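Helix-turn-helix domain-containing protein (PDB 3KE2) is of unknown function but has a winged helix-turn-helix domain, a fold that often binds DNA, and may do so too. Local coordinates at residues K17-L20 against R21-L25; A89-D92 against T93-E97. All blocks are in the same frame, centred on the assembly; numbering follows the deposited sequence. Where two conformers were deposited one is given.

Contact 1 (17-25) and contact 2 (89-97) are each one stretch of a single helix, 14-31 and 88-102 respectively, and the two helices pack on each other. Contact 1 is partly buried, its centre about 7 Å from the centre of the chain; contact 2 is a surface contact, its centre about 13 Å from that point. The place shows in the chemistry: contact 1 sets an apolar phenylalanine-leucine pair beside a basic, hydrated flank, whereas contact 2 stacks an imidazole on an indole, the imidazole also bonding the tryptophan's own carbonyl. The contacts touch where L20 CD2 packs at 4.0 Å from W90 CH2, and Y24 lies on M91. Each also reaches the second subunit.

Contact 1. Residues K17-L20 against R21-L25; sequences KAFL and RKLYL
The ring of F19 takes L23 CD1 over one face, a CH-pi contact with the methyl 4.2 Å from the ring centroid and displaced toward the rim. L23 CD2 reaches the CE2 corner of F19 at 3.5 Å, so both branches of the leucine grip the ring as the two side chains cross. On another flank, the R21 guanidinium has a water in its plane at an edge, 3.2 Å from R21 NH1, though R21 adopts two conformations and this bond belongs to one of them. F19 points its first bond away from the next turn, but CG anti to the backbone N (chi1 175°) swings the ring alongside L23. Both residues are buried on I60, and D59 and P85 of the second subunit pack on F19 and L23 respectively. Replacing F19 by an alanine would remove the ring beneath the L23 methyls and would probably open a gap between L23, I60 and D59 of the second subunit.

K22 lays its aliphatic chain along the A18 carbonyl, with K22 CG 3.3 Å from A18 O, and bends at its end (chi4 -56°) so that K22 NZ bonds the same water as R21 at 2.8 Å as well as S56 OG. The small A18 leaves room for both long basic chains. Backbone bonds from R21 N to K17 O, L23 N to F19 O and Y24 N to L20 O hold the turns. The helix is thus amphipathic: apolar groups pack on the buried side and touch the second subunit, while the ammonium of K22 is satisfied by hydroxyl and water.

Contact 2. Residues A89-D92 against T93-E97; sequences AWMD and THVDE
Between W90 and H94 the helix keeps its i to i+4 bond, H94 N to W90 O at 3.3 Å, but weak bonds of T93 N to W90 O and H94 N to M91 O show the turn tightening just before a kink, where the amides of D96 and E97 lack bonds to the preceding turn. The imidazole of H94 lies over the six-membered ring of W90 as an offset stack, centroids 4.2 Å apart and planes 11° from parallel. H94 ND1 sits above the centre of the indole ring, and H94 CB adds a CH-pi contact over the same face. With its CG anti to the backbone N (chi1 -174°), W90 runs along the helix and slides its indole beneath H94. H94 ND1 donates to W90 O at 3.1 Å with a nearly straight N-H (162°); the acceptor lies close to the imidazole plane, so stack and bond together fix the ring's rotation. Histidine suits the place because it is both flat and a donor.

In the winged helix fold, this helix follows the two-stranded hairpin 63-67/77-82 and packs back on helix 14-31. M91, a selenomethionine, and V95 face H27 there, apolar groups on the covered side, although the model crowds them too closely for their mutual fit to be trusted. W90 also packs on G84 of the second subunit, and T93 OG1 donates weakly to A89 O at 3.4 Å.

Contact 1. Residues K17-L20 against R21-L25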
loop_
_atom_site.group_PDB
_atom_site.type_symbol
_atom_site.label_atom_id
_atom_site.label_comp_id
_atom_site.label_asym_id
_atom_site.label_seq_id
_atom_site.Cartn_x
_atom_site.Cartn_y
_atom_site.Cartn_z
ATOM N N LYS A 17 -0.464 -9.092 -4.758
ATOM C CA LYS A 17 0.682 -9.303 -5.624
ATOM C C LYS A 17 0.970 -7.973 -6.306
ATOM O O LYS A 17 2.103 -7.502 -6.300
ATOM C CB LYS A 17 0.404 -10.450 -6.630
ATOM C CG LYS A 17 1.639 -10.968 -7.412
ATOM C CD LYS A 17 1.305 -12.112 -8.402
ATOM C CE LYS A 17 2.574 -12.579 -9.165
ATOM N NZ LYS A 17 2.306 -13.586 -10.247
ATOM N N ALA A 18 -0.081 -7.338 -6.829
ATOM C CA ALA A 18 0.042 -6.048 -7.523
ATOM C C ALA A 18 0.574 -4.960 -6.626
ATOM O O ALA A 18 1.249 -4.060 -7.085
ATOM C CB ALA A 18 -1.308 -5.614 -8.131
ATOM N N PHE A 19 0.243 -5.021 -5.351
ATOM C CA PHE A 19 0.711 -4.039 -4.373
ATOM C C PHE A 19 2.200 -4.229 -4.108
ATOM O O PHE A 19 2.966 -3.283 -4.139
ATOM C CB PHE A 19 -0.128 -4.163 -3.078
ATOM C CG PHE A 19 0.338 -3.283 -1.934
ATOM C CD1 PHE A 19 -0.013 -1.945 -1.881
ATOM C CD2 PHE A 19 1.093 -3.821 -0.883
ATOM C CE1 PHE A 19 0.420 -1.149 -0.839
ATOM C CE2 PHE A 19 1.512 -3.032 0.159
ATOM C CZ PHE A 19 1.182 -1.695 0.181
ATOM N N LEU A 20 2.611 -5.458 -3.854
ATOM C CA LEU A 20 4.009 -5.725 -3.595
ATOM C C LEU A 20 4.876 -5.375 -4.825
ATOM O O LEU A 20 6.060 -5.037 -4.683
ATOM C CB LEU A 20 4.208 -7.186 -3.180
ATOM C CG LEU A 20 3.587 -7.631 -1.843
ATOM C CD1 LEU A 20 3.684 -9.127 -1.731
ATOM C CD2 LEU A 20 4.235 -6.956 -0.630
ATOM N N ARG A 21 4.292 -5.458 -6.024
ATOM C CA ARG A 21 4.986 -5.116 -7.255
ATOM C C ARG A 21 5.350 -3.654 -7.207
ATOM O O ARG A 21 6.460 -3.252 -7.548
ATOM C CB ARG A 21 4.093 -5.396 -8.483
ATOM C CG ARG A 21 4.736 -5.069 -9.869
ATOM C CD ARG A 21 3.806 -5.395 -11.081
ATOM N NE ARG A 21 3.292 -6.771 -11.065
ATOM C CZ ARG A 21 2.025 -7.093 -10.823
ATOM N NH1 ARG A 21 1.135 -6.134 -10.655
ATOM N NH2 ARG A 21 1.637 -8.361 -10.812
ATOM N N LYS A 22 4.393 -2.836 -6.765
ATOM C CA LYS A 22 4.642 -1.401 -6.710
ATOM C C LYS A 22 5.706 -1.133 -5.669
ATOM O O LYS A 22 6.595 -0.330 -5.914
ATOM C CB LYS A 22 3.367 -0.581 -6.426
ATOM C CG LYS A 22 2.154 -0.916 -7.343
ATOM C CD LYS A 22 0.906 -0.042 -7.029
ATOM C CE LYS A 22 -0.455 -0.765 -7.334
ATOM N NZ LYS A 22 -0.621 -1.277 -8.714
ATOM N N LEU A 23 5.655 -1.807 -4.523
ATOM C CA LEU A 23 6.677 -1.559 -3.485
ATOM C C LEU A 23 8.058 -2.004 -3.898
ATOM O O LEU A 23 9.062 -1.381 -3.520
ATOM C CB LEU A 23 6.323 -2.219 -2.151
ATOM C CG LEU A 23 5.506 -1.436 -1.131
ATOM C CD1 LEU A 23 4.419 -0.638 -1.742
ATOM C CD2 LEU A 23 4.957 -2.447 -0.116
ATOM N N TYR A 24 8.102 -3.088 -4.670
ATOM C CA TYR A 24 9.368 -3.653 -5.134
ATOM C C TYR A 24 10.008 -2.716 -6.142
ATOM O O TYR A 24 11.230 -2.442 -6.073
ATOM C CB TYR A 24 9.172 -5.045 -5.740
ATOM C CG TYR A 24 10.473 -5.705 -6.104
ATOM C CD1 TYR A 24 11.330 -6.185 -5.123
ATOM C CD2 TYR A 24 10.846 -5.864 -7.415
ATOM C CE1 TYR A 24 12.552 -6.797 -5.455
ATOM C CE2 TYR A 24 12.052 -6.467 -7.753
ATOM C CZ TYR A 24 12.901 -6.930 -6.770
ATOM O OH TYR A 24 14.094 -7.539 -7.133
ATOM N N LEU A 25 9.205 -2.229 -7.086
ATOM C CA LEU A 25 9.739 -1.293 -8.077
ATOM C C LEU A 25 10.272 -0.048 -7.359
ATOM O O LEU A 25 11.406 0.392 -7.585
ATOM C CB LEU A 25 8.690 -0.913 -9.099
ATOM C CG LEU A 25 8.353 -1.972 -10.105
ATOM C CD1 LEU A 25 7.348 -1.416 -11.085
ATOM C CD2 LEU A 25 9.625 -2.354 -10.793
HETATM O O HOH W 1 1.050 -3.005 -10.211
#

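Contact 2. Residues A89-D92 against T93-E97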
loop_
_atom_site.group_PDB
_atom_site.type_symbol
_atom_site.label_atom_id
_atom_site.label_comp_id
_atom_site.label_asym_id
_atom_site.label_seq_id
_atom_site.Cartn_x
_atom_site.Cartn_y
_atom_site.Cartn_z
ATOM N N ALA A 89 11.564 1.315 4.648
ATOM C CA ALA A 89 12.350 0.374 5.459
ATOM C C ALA A 89 11.755 -1.044 5.492
ATOM O O ALA A 89 12.468 -2.032 5.674
ATOM C CB ALA A 89 12.501 0.908 6.881
ATOM N N TRP A 90 10.446 -1.136 5.333
ATOM C CA TRP A 90 9.771 -2.428 5.355
ATOM C C TRP A 90 10.236 -3.297 4.204
ATOM O O TRP A 90 10.569 -4.450 4.392
ATOM C CB TRP A 90 8.256 -2.240 5.284
ATOM C CG TRP A 90 7.490 -3.504 5.439
ATOM C CD1 TRP A 90 7.037 -4.036 6.595
ATOM C CD2 TRP A 90 7.078 -4.391 4.395
ATOM N NE1 TRP A 90 6.354 -5.211 6.341
ATOM C CE2 TRP A 90 6.377 -5.447 4.995
ATOM C CE3 TRP A 90 7.228 -4.386 3.015
ATOM C CZ2 TRP A 90 5.836 -6.501 4.260
ATOM C CZ3 TRP A 90 6.689 -5.431 2.282
ATOM C CH2 TRP A 90 5.998 -6.477 2.912
HETATM N N MSE A 91 10.255 -2.745 3.002
HETATM C CA MSE A 91 10.706 -3.524 1.847
HETATM C C MSE A 91 12.160 -4.013 2.067
HETATM O O MSE A 91 12.501 -5.139 1.681
HETATM C CB MSE A 91 10.564 -2.736 0.534
HETATM C CG MSE A 91 10.925 -3.590 -0.639
HETATM SE SE MSE A 91 9.704 -5.070 -0.868
HETATM C CE MSE A 91 10.901 -6.393 -1.345
ATOM N N ASP A 92 12.997 -3.186 2.721
ATOM C CA ASP A 92 14.406 -3.554 3.012
ATOM C C ASP A 92 14.497 -4.918 3.683
ATOM O O ASP A 92 15.357 -5.744 3.376
ATOM C CB ASP A 92 15.092 -2.533 3.925
ATOM C CG ASP A 92 15.242 -1.159 3.287
ATOM O OD1 ASP A 92 14.958 -0.976 2.083
ATOM O OD2 ASP A 92 15.678 -0.238 4.005
ATOM N N THR A 93 13.585 -5.146 4.595
ATOM C CA THR A 93 13.539 -6.369 5.355
ATOM C C THR A 93 12.967 -7.548 4.599
ATOM O O THR A 93 13.390 -8.675 4.833
ATOM C CB THR A 93 12.648 -6.130 6.608
ATOM O OG1 THR A 93 13.147 -4.981 7.324
ATOM C CG2 THR A 93 12.558 -7.395 7.530
ATOM N N HIS A 94 12.039 -7.295 3.673
ATOM C CA HIS A 94 11.326 -8.380 2.973
ATOM C C HIS A 94 11.679 -8.603 1.487
ATOM O O HIS A 94 10.999 -9.381 0.790
ATOM C CB HIS A 94 9.795 -8.125 3.142
ATOM C CG HIS A 94 9.311 -8.171 4.580
ATOM N ND1 HIS A 94 9.534 -7.148 5.485
ATOM C CD2 HIS A 94 8.597 -9.108 5.255
ATOM C CE1 HIS A 94 9.011 -7.469 6.658
ATOM N NE2 HIS A 94 8.432 -8.651 6.544
ATOM N N VAL A 95 12.768 -7.995 1.012
ATOM C CA VAL A 95 13.135 -8.093 -0.415
ATOM C C VAL A 95 13.181 -9.512 -0.988
ATOM O O VAL A 95 12.548 -9.793 -1.996
ATOM C CB VAL A 95 14.510 -7.435 -0.731
ATOM C CG1 VAL A 95 14.772 -7.457 -2.247
ATOM C CG2 VAL A 95 14.576 -6.023 -0.210
ATOM N N ASP A 96 13.949 -10.395 -0.364
ATOM C CA ASP A 96 14.099 -11.761 -0.876
ATOM C C ASP A 96 12.741 -12.457 -1.027
ATOM O O ASP A 96 12.442 -13.086 -2.060
ATOM C CB ASP A 96 14.996 -12.605 0.044
ATOM C CG ASP A 96 16.453 -12.108 0.127
ATOM O OD1 ASP A 96 16.777 -10.971 -0.294
ATOM O OD2 ASP A 96 17.283 -12.890 0.654
ATOM N N GLU A 97 11.934 -12.327 0.025
ATOM C CA GLU A 97 10.608 -12.927 0.094
ATOM C C GLU A 97 9.689 -12.420 -1.047
ATOM O O GLU A 97 9.057 -13.207 -1.790
ATOM C CB GLU A 97 10.019 -12.614 1.475
ATOM C CG GLU A 97 8.715 -13.305 1.807
ATOM C CD GLU A 97 8.147 -12.870 3.176
ATOM O OE1 GLU A 97 8.689 -11.919 3.805
ATOM O OE2 GLU A 97 7.155 -13.487 3.621
#